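Local coordinates for probable conserved lipoprotein LpqI (Mycobacterium tuberculosis H37Rv, PDB 6GFV), which cleaves terminal beta-1,4-linked N-acetylglucosamine from peptidoglycan fragments, a step in the recycling of the mycobacterial cell wall, at residues R101-T106 with Q110-L115; V197-P200 with D204-G207; L216-P221 with G257-D262; D268-M273 with E284-T289. All blocks are in the same frame, centred on the assembly; numbering follows the deposited sequence.

Interaction 1: R101-T106 with Q110-L115; sequences RELAQT and QQVRDL
Leu103 and Leu115 cross obliquely, with a single methyl of each doing the touching: Leu103 CD2 lies 3.8 Å from Leu115 CD2. On the Leu115 side, CG anti to the backbone N (chi1 177°) carries the branched end on toward the first helix. A second, looser contact is made nearer the backbone, where Leu103 CB faces Val112 CG2 at 4.3 Å. Both pairs hang on Leu103, whose CA is 7.0 Å from that of Val112. In the family 3 glycoside hydrolase domain, a TIM-barrel relative, these are two consecutive helices, 100-106 and 109-126, joined by a very short link and packed against each other; Val112 also packs on Tyr162 and Tyr166 of helix 156-172. Around this apolar patch the polar links are indirect. A water donates both to Thr106 O, the last carbonyl of the first helix, and to Gln111 OE1, each at 2.9 Å, while Gln111 OE1 also accepts from Thr108 N in the link. One turn back, Thr106 OG1 donates to Glu102 O at 2.7 Å, sitting 45° above the carbonyl plane, and Gln105 N reaches the same oxygen from the opposite face.

Interaction 2: V197-P200 with D204-G207; sequences VTTP and DLVG
The chain bends from an extended segment into a helix, leaving the CA atoms of Pro200 and Asp204 6.3 Å apart. This is a strand-to-helix corner of the TIM-barrel-type domain: strand 197-198, weakly bonded, runs parallel to strand 223-230, and helix 202-206 follows almost at once. Leu205 and Pro200 share the bulk of the contact. The CB of Leu205 leaves the helix across the direction of Pro200, but CG, anti to the carbonyl carbon (chi1 -59°), brings the forked end round. The Pro200 carbonyl oxygen faces this fork, 3.8 Å from Leu205 CG and at similar range from both methyls, on the far side of CG from CB. The two methyls then part company: CD2 meets the proline ring at Pro200 CD, 4.1 Å away, and CD1 turns to Thr199. Pro200 and Leu205 lie at about a right angle, and the ring presents its CD corner to the leucine. At the more exposed end, Pro200 CB and Asp204 CB touch at 4.1 Å through their methylenes, without a polar bond. Leu205 is backed by Val231 and Leu210, which help bury it. Thr199 OG1 donates to Pro200 O at 3.0 Å, tilted 21° from the carbonyl plane, and the same OG1 lies 3.8 Å from Leu205 CD1.

Interaction 3: L216-P221 with G257-D262; sequences LVTQAP and GAPPFD
Two helix-to-strand loops of the TIM-barrel-type domain meet where Val217 and Thr218 face Phe261 and Pro259, just ahead of the adjacent parallel strands 223-230 and 265-267. The first loop leaves helix 211-216 through a type I beta turn from Leu216 to Gln219, closed by a weak bond from Gln219 N to Leu216 O. That turn presents the Val217 carbonyl to the aromatic ring of Phe261. The oxygen lies at the ring edge, near its plane, 3.6 Å from Phe261 CD1 and 3.8 Å from CE1 of the same ring, so it meets ring hydrogens and not the pi face. Phe261 reaches this position because its CG is anti to the backbone N (chi1 -179°), which extends the ring across to the turn; Val222 also touches it. Val217 adds an apolar contact, its CB lying 3.9 Å from Phe261 CD1. A water bridges the backbones alongside, donating to Pro260 O at 2.8 Å and more weakly to Val217 O, which thus has both a water and the ring edge as neighbours. Farther out, Thr218 and Pro259 cross at about a right angle. The hydroxyl of Thr218 is engaged by Thr215 O, in the last turn of the preceding helix, while its methyl is turned to the proline: Thr218 CG2 comes within 3.3 Å of Pro259 CG, tighter than usual for two carbons.

Interaction 4: D268-M273 with E284-T289; sequences DDLSGM and EAVLRT
With CG anti to the carbonyl carbon (chi1 -59°) and CD1 extended beyond it, the side chain of Leu270 is carried straight onto the helix, where it touches Ala285, Val286 and Thr289. The end methyl does most of this: Leu270 CD1 is 4.0 Å from Val286 CG2 and 4.1 Å from Thr289 CG2, so it settles between side chains three residues apart on one helical face. Nearer the backbone, Leu270 CB meets Ala285 CB at 4.3 Å. Leu270 lies at about a right angle to Val286, and the methyl of Thr289 faces it while the hydroxyl of that residue bonds Ser241 O. The loop carrying Leu270 follows strand 265-267 of the TIM-barrel-type domain and begins with Asp268, the probable nucleophile. Around the leucine the loop is shaped by two carboxylates. Asp269 OD1 accepts from Ser271 N at 3.1 Å with an N-H...O angle of 162°, forming an Asx turn in which the donor stands 56° out of the carboxylate plane; Gly272 N adds a weak bond. Asp268 OD1 takes Asp269 N at 2.6 Å, and Asp269 O is held by His228 NE2 of strand 223-230. The loop therefore meets helix 282-292 through carbons alone, while the Asx turn and the Asp268-Asp269 bond shape the backbone just after the probable nucleophile.

Read from the N terminus, the four contacts follow one another in series, with none nested or crossed. Interaction 1 closes the short link between helices 100-106 and 109-126 at the periphery. Interaction 2 closes the turn from strand 197-198 into helix 202-206. Interaction 3 spans the longest loop, 35 residues that include strand 223-230 and helix 244-252, and joins the approaches to two neighbouring strands. Interaction 4 closes the passage from the loop after strand 265-267, through helix 274-277, to helix 282-292, with ten residues between its segments. Strand 223-230 pairs with both 197-198 and 265-267, linking the neighbourhoods of the last three. Interactions 2 and 3 approach to about 5 Å between nearest atoms; the centres of 1 and 4 are about 33 Å apart.

Interaction 1: R101-T106 with Q110-L115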
# COMPACT_ATOMS: atom_id res chain seq x y z
N ARG A 101 6.71 -15.91 10.28
CA ARG A 101 7.89 -16.69 10.65
C ARG A 101 7.48 -18.09 11.08
O ARG A 101 8.10 -19.07 10.70
CB ARG A 101 8.68 -15.98 11.76
CG ARG A 101 9.73 -16.85 12.49
CD ARG A 101 10.63 -16.01 13.36
NE ARG A 101 11.45 -15.08 12.58
CZ ARG A 101 12.10 -14.04 13.09
NH1 ARG A 101 12.03 -13.78 14.39
NH2 ARG A 101 12.81 -13.26 12.30
N GLU A 102 6.40 -18.18 11.84
CA GLU A 102 5.89 -19.48 12.25
C GLU A 102 5.37 -20.32 11.06
O GLU A 102 5.62 -21.52 10.99
CB GLU A 102 4.80 -19.29 13.30
CG GLU A 102 4.24 -20.59 13.83
CD GLU A 102 3.45 -20.40 15.11
OE1 GLU A 102 3.16 -19.23 15.47
OE2 GLU A 102 3.13 -21.41 15.75
N LEU A 103 4.66 -19.68 10.14
CA LEU A 103 4.19 -20.34 8.91
C LEU A 103 5.31 -21.02 8.13
O LEU A 103 5.22 -22.20 7.80
CB LEU A 103 3.51 -19.33 7.99
CG LEU A 103 2.08 -18.91 8.30
CD1 LEU A 103 1.61 -17.87 7.28
CD2 LEU A 103 1.18 -20.12 8.28
N ALA A 104 6.36 -20.27 7.83
CA ALA A 104 7.46 -20.78 7.01
C ALA A 104 8.16 -21.94 7.70
O ALA A 104 8.82 -22.74 7.05
CB ALA A 104 8.45 -19.66 6.67
N GLN A 105 7.98 -22.06 9.01
CA GLN A 105 8.62 -23.12 9.78
C GLN A 105 7.78 -24.36 10.01
O GLN A 105 8.31 -25.42 10.34
CB GLN A 105 9.06 -22.58 11.13
CG GLN A 105 10.36 -21.80 11.05
CD GLN A 105 10.69 -21.11 12.34
OE1 GLN A 105 10.14 -21.43 13.39
NE2 GLN A 105 11.60 -20.14 12.27
N THR A 106 6.47 -24.23 9.86
CA THR A 106 5.56 -25.29 10.28
C THR A 106 4.61 -25.78 9.18
O THR A 106 3.95 -26.79 9.36
CB THR A 106 4.73 -24.83 11.50
OG1 THR A 106 3.99 -23.65 11.17
CG2 THR A 106 5.63 -24.52 12.68
N GLN A 110 2.73 -24.68 -0.40
CA GLN A 110 1.38 -24.87 -0.89
C GLN A 110 0.34 -24.68 0.22
O GLN A 110 -0.71 -24.11 -0.03
CB GLN A 110 1.25 -26.26 -1.51
CG GLN A 110 -0.11 -26.54 -2.08
CD GLN A 110 -0.23 -27.93 -2.64
OE1 GLN A 110 -0.26 -28.91 -1.90
NE2 GLN A 110 -0.26 -28.03 -3.96
N GLN A 111 0.62 -25.16 1.43
CA GLN A 111 -0.28 -24.95 2.57
C GLN A 111 -0.39 -23.47 2.90
O GLN A 111 -1.42 -23.00 3.37
CB GLN A 111 0.20 -25.71 3.81
CG GLN A 111 -0.05 -27.22 3.81
CD GLN A 111 0.50 -27.89 5.06
OE1 GLN A 111 1.62 -27.61 5.48
NE2 GLN A 111 -0.29 -28.76 5.68
N VAL A 112 0.67 -22.72 2.65
CA VAL A 112 0.63 -21.30 2.91
C VAL A 112 -0.23 -20.62 1.86
O VAL A 112 -0.99 -19.70 2.18
CB VAL A 112 2.05 -20.69 2.96
CG1 VAL A 112 1.98 -19.18 2.91
CG2 VAL A 112 2.78 -21.18 4.22
N ARG A 113 -0.14 -21.08 0.61
CA ARG A 113 -1.02 -20.60 -0.45
C ARG A 113 -2.49 -20.90 -0.10
O ARG A 113 -3.35 -20.07 -0.31
CB ARG A 113 -0.65 -21.22 -1.80
CG ARG A 113 -1.41 -20.63 -2.97
CD ARG A 113 -1.12 -21.34 -4.28
NE ARG A 113 -1.94 -20.79 -5.35
CZ ARG A 113 -1.74 -21.02 -6.64
NH1 ARG A 113 -0.72 -21.78 -7.03
NH2 ARG A 113 -2.54 -20.47 -7.55
N ASP A 114 -2.75 -22.11 0.40
CA ASP A 114 -4.08 -22.49 0.90
C ASP A 114 -4.63 -21.50 1.92
O ASP A 114 -5.76 -21.03 1.79
CB ASP A 114 -4.06 -23.88 1.55
CG ASP A 114 -3.77 -25.01 0.57
OD1 ASP A 114 -3.90 -24.83 -0.65
OD2 ASP A 114 -3.41 -26.10 1.05
N LEU A 115 -3.83 -21.18 2.92
CA LEU A 115 -4.29 -20.34 4.02
C LEU A 115 -4.55 -18.93 3.53
O LEU A 115 -5.55 -18.32 3.89
CB LEU A 115 -3.30 -20.33 5.19
CG LEU A 115 -3.61 -19.42 6.40
CD1 LEU A 115 -4.89 -19.85 7.10
CD2 LEU A 115 -2.48 -19.41 7.39
O HOH W 1 3.23 -28.92 7.52

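Interaction 2: V197-P200 with D204-G207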
# COMPACT_ATOMS: atom_id res chain seq x y z
N VAL A 197 14.91 5.81 10.23
CA VAL A 197 15.52 4.51 10.05
C VAL A 197 16.39 4.46 8.78
O VAL A 197 15.98 4.91 7.71
CB VAL A 197 14.43 3.42 10.00
CG1 VAL A 197 15.00 2.08 9.61
CG2 VAL A 197 13.73 3.32 11.36
N THR A 198 17.59 3.90 8.92
CA THR A 198 18.53 3.73 7.81
C THR A 198 18.76 2.25 7.49
O THR A 198 18.82 1.41 8.38
CB THR A 198 19.88 4.42 8.14
OG1 THR A 198 19.67 5.83 8.31
CG2 THR A 198 20.92 4.20 7.05
N THR A 199 18.90 1.94 6.20
CA THR A 199 19.23 0.59 5.71
C THR A 199 20.75 0.36 5.55
O THR A 199 21.51 1.30 5.65
CB THR A 199 18.57 0.33 4.34
OG1 THR A 199 19.17 1.16 3.34
CG2 THR A 199 17.07 0.60 4.39
N PRO A 200 21.17 -0.89 5.31
CA PRO A 200 22.54 -1.15 4.85
C PRO A 200 22.79 -0.50 3.49
O PRO A 200 21.82 -0.09 2.87
CB PRO A 200 22.61 -2.68 4.75
CG PRO A 200 21.55 -3.16 5.72
CD PRO A 200 20.46 -2.14 5.64
N ASP A 204 24.69 -3.73 -0.73
CA ASP A 204 24.31 -4.85 0.10
C ASP A 204 22.87 -5.26 -0.19
O ASP A 204 22.58 -6.43 -0.29
CB ASP A 204 24.50 -4.51 1.58
CG ASP A 204 25.95 -4.61 2.02
OD1 ASP A 204 26.82 -4.84 1.15
OD2 ASP A 204 26.21 -4.46 3.22
N LEU A 205 21.98 -4.27 -0.35
CA LEU A 205 20.57 -4.54 -0.61
C LEU A 205 20.37 -5.31 -1.90
O LEU A 205 19.64 -6.27 -1.93
CB LEU A 205 19.77 -3.24 -0.66
CG LEU A 205 19.79 -2.34 0.58
CD1 LEU A 205 18.85 -1.17 0.41
CD2 LEU A 205 19.43 -3.15 1.82
N VAL A 206 21.07 -4.87 -2.95
CA VAL A 206 20.93 -5.45 -4.29
C VAL A 206 21.20 -6.96 -4.31
O VAL A 206 20.58 -7.71 -5.06
CB VAL A 206 21.87 -4.76 -5.31
CG1 VAL A 206 21.91 -5.53 -6.62
CG2 VAL A 206 21.46 -3.32 -5.54
N GLY A 207 22.11 -7.42 -3.46
CA GLY A 207 22.45 -8.82 -3.39
C GLY A 207 21.70 -9.62 -2.33
O GLY A 207 21.91 -10.82 -2.20

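Interaction 3: L216-P221 with G257-D262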
# COMPACT_ATOMS: atom_id res chain seq x y z
N LEU A 216 8.98 -11.31 -7.78
CA LEU A 216 7.60 -11.12 -7.32
C LEU A 216 6.88 -9.92 -7.97
O LEU A 216 5.65 -9.89 -8.02
CB LEU A 216 7.56 -10.98 -5.80
CG LEU A 216 8.02 -12.20 -5.01
CD1 LEU A 216 7.71 -12.00 -3.54
CD2 LEU A 216 7.38 -13.48 -5.53
N VAL A 217 7.63 -8.94 -8.46
CA VAL A 217 6.99 -7.76 -9.05
C VAL A 217 6.38 -8.06 -10.42
O VAL A 217 5.62 -7.26 -10.93
CB VAL A 217 7.97 -6.57 -9.21
CG1 VAL A 217 8.63 -6.23 -7.88
CG2 VAL A 217 9.01 -6.85 -10.28
N THR A 218 6.70 -9.23 -10.98
CA THR A 218 6.21 -9.59 -12.31
C THR A 218 4.94 -10.41 -12.29
O THR A 218 4.42 -10.78 -13.34
CB THR A 218 7.25 -10.41 -13.09
OG1 THR A 218 7.46 -11.67 -12.45
CG2 THR A 218 8.54 -9.68 -13.17
N GLN A 219 4.44 -10.72 -11.09
CA GLN A 219 3.28 -11.60 -11.00
C GLN A 219 2.00 -10.80 -10.71
O GLN A 219 1.55 -10.72 -9.58
CB GLN A 219 3.53 -12.68 -9.94
CG GLN A 219 4.59 -13.71 -10.39
CD GLN A 219 5.13 -14.60 -9.27
OE1 GLN A 219 4.81 -14.41 -8.09
NE2 GLN A 219 5.95 -15.57 -9.64
N ALA A 220 1.42 -10.23 -11.76
CA ALA A 220 0.31 -9.28 -11.65
C ALA A 220 -1.04 -9.97 -11.41
O ALA A 220 -1.22 -11.12 -11.78
CB ALA A 220 0.24 -8.42 -12.91
N PRO A 221 -1.99 -9.25 -10.78
CA PRO A 221 -1.77 -7.93 -10.18
C PRO A 221 -1.02 -7.98 -8.83
O PRO A 221 -1.19 -8.92 -8.05
CB PRO A 221 -3.19 -7.38 -10.01
CG PRO A 221 -4.06 -8.53 -9.98
CD PRO A 221 -3.42 -9.62 -10.80
N GLY A 257 18.63 -5.86 -10.86
CA GLY A 257 18.42 -7.10 -11.59
C GLY A 257 16.97 -7.52 -11.84
O GLY A 257 16.69 -8.70 -11.98
N ALA A 258 16.07 -6.55 -11.94
CA ALA A 258 14.65 -6.80 -12.12
C ALA A 258 14.11 -6.18 -13.40
O ALA A 258 14.64 -5.20 -13.89
CB ALA A 258 13.88 -6.26 -10.93
N PRO A 259 13.03 -6.76 -13.95
CA PRO A 259 12.31 -6.08 -15.03
C PRO A 259 11.65 -4.80 -14.50
O PRO A 259 11.61 -4.62 -13.30
CB PRO A 259 11.28 -7.12 -15.47
CG PRO A 259 11.21 -8.07 -14.39
CD PRO A 259 12.50 -8.10 -13.69
N PRO A 260 11.16 -3.92 -15.37
CA PRO A 260 10.55 -2.68 -14.87
C PRO A 260 9.21 -2.94 -14.17
O PRO A 260 8.61 -3.97 -14.46
CB PRO A 260 10.34 -1.85 -16.14
CG PRO A 260 11.10 -2.52 -17.20
CD PRO A 260 11.19 -3.96 -16.84
N PHE A 261 8.76 -2.04 -13.28
CA PHE A 261 7.47 -2.20 -12.60
C PHE A 261 6.54 -1.03 -12.87
O PHE A 261 6.85 0.11 -12.55
CB PHE A 261 7.66 -2.34 -11.07
CG PHE A 261 6.36 -2.53 -10.32
CD1 PHE A 261 5.62 -3.69 -10.46
CD2 PHE A 261 5.89 -1.54 -9.46
CE1 PHE A 261 4.42 -3.86 -9.75
CE2 PHE A 261 4.70 -1.71 -8.76
CZ PHE A 261 3.98 -2.87 -8.90
N ASP A 262 5.38 -1.32 -13.47
CA ASP A 262 4.41 -0.30 -13.83
C ASP A 262 3.08 -0.44 -13.06
O ASP A 262 2.09 0.17 -13.42
CB ASP A 262 4.15 -0.34 -15.34
CG ASP A 262 3.46 0.92 -15.86
OD1 ASP A 262 3.87 2.03 -15.47
OD2 ASP A 262 2.51 0.80 -16.64
O HOH W 2 7.23 -6.18 -13.57

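Interaction 4: D268-M273 with E284-T289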
# COMPACT_ATOMS: atom_id res chain seq x y z
N ASP A 268 4.08 4.20 2.68
CA ASP A 268 3.71 3.76 4.03
C ASP A 268 2.95 4.92 4.71
O ASP A 268 2.91 6.02 4.17
CB ASP A 268 4.95 3.34 4.83
CG ASP A 268 4.61 2.47 6.05
OD1 ASP A 268 3.42 2.36 6.42
OD2 ASP A 268 5.55 1.89 6.65
N ASP A 269 2.36 4.65 5.87
CA ASP A 269 1.52 5.62 6.60
C ASP A 269 2.23 6.93 6.91
O ASP A 269 3.17 6.96 7.69
CB ASP A 269 1.00 4.97 7.90
CG ASP A 269 0.37 5.97 8.88
OD1 ASP A 269 -0.25 6.96 8.44
OD2 ASP A 269 0.50 5.76 10.10
N LEU A 270 1.73 8.02 6.34
CA LEU A 270 2.37 9.34 6.39
C LEU A 270 2.05 10.17 7.64
O LEU A 270 2.72 11.17 7.92
CB LEU A 270 1.96 10.17 5.16
CG LEU A 270 2.33 9.55 3.80
CD1 LEU A 270 1.60 10.21 2.65
CD2 LEU A 270 3.84 9.60 3.57
N SER A 271 1.02 9.79 8.37
CA SER A 271 0.58 10.65 9.45
C SER A 271 0.99 10.06 10.78
O SER A 271 1.60 10.74 11.60
CB SER A 271 -0.94 10.86 9.39
OG SER A 271 -1.63 9.67 9.68
N GLY A 272 0.68 8.79 10.97
CA GLY A 272 0.91 8.13 12.24
C GLY A 272 2.33 7.69 12.51
O GLY A 272 2.59 7.10 13.54
N MET A 273 3.26 7.97 11.60
CA MET A 273 4.62 7.47 11.81
C MET A 273 5.62 8.59 11.94
O MET A 273 5.74 9.44 11.06
CB MET A 273 5.02 6.53 10.67
CG MET A 273 4.17 5.28 10.63
SD MET A 273 4.61 4.13 9.32
CE MET A 273 5.98 3.27 10.07
N GLU A 284 2.23 18.37 3.35
CA GLU A 284 3.55 18.45 2.73
C GLU A 284 4.10 17.06 2.43
O GLU A 284 4.81 16.85 1.44
CB GLU A 284 4.54 19.21 3.62
CG GLU A 284 4.20 20.70 3.81
CD GLU A 284 4.18 21.51 2.51
OE1 GLU A 284 4.93 21.17 1.56
OE2 GLU A 284 3.43 22.51 2.44
N ALA A 285 3.78 16.10 3.29
CA ALA A 285 4.23 14.73 3.08
C ALA A 285 3.54 14.13 1.85
O ALA A 285 4.18 13.45 1.05
CB ALA A 285 3.98 13.90 4.30
N VAL A 286 2.24 14.39 1.71
CA VAL A 286 1.48 13.89 0.58
C VAL A 286 2.05 14.44 -0.72
O VAL A 286 2.25 13.68 -1.67
CB VAL A 286 -0.03 14.24 0.71
CG1 VAL A 286 -0.76 14.01 -0.61
CG2 VAL A 286 -0.67 13.43 1.82
N LEU A 287 2.31 15.74 -0.76
CA LEU A 287 2.91 16.37 -1.94
C LEU A 287 4.25 15.70 -2.31
O LEU A 287 4.48 15.41 -3.46
CB LEU A 287 3.12 17.87 -1.71
CG LEU A 287 3.78 18.70 -2.83
CD1 LEU A 287 3.11 18.48 -4.16
CD2 LEU A 287 3.78 20.18 -2.48
N ARG A 288 5.10 15.47 -1.33
CA ARG A 288 6.40 14.86 -1.56
C ARG A 288 6.30 13.46 -2.15
O ARG A 288 7.03 13.14 -3.08
CB ARG A 288 7.20 14.80 -0.25
CG ARG A 288 7.83 16.12 0.15
CD ARG A 288 9.06 16.45 -0.69
NE ARG A 288 10.05 15.38 -0.66
CZ ARG A 288 11.06 15.32 0.20
NH1 ARG A 288 11.22 16.26 1.13
NH2 ARG A 288 11.92 14.31 0.14
N THR A 289 5.39 12.64 -1.63
CA THR A 289 5.34 11.25 -2.06
C THR A 289 4.78 11.17 -3.48
O THR A 289 5.25 10.37 -4.27
CB THR A 289 4.54 10.35 -1.08
OG1 THR A 289 4.88 8.98 -1.29
CG2 THR A 289 3.03 10.55 -1.19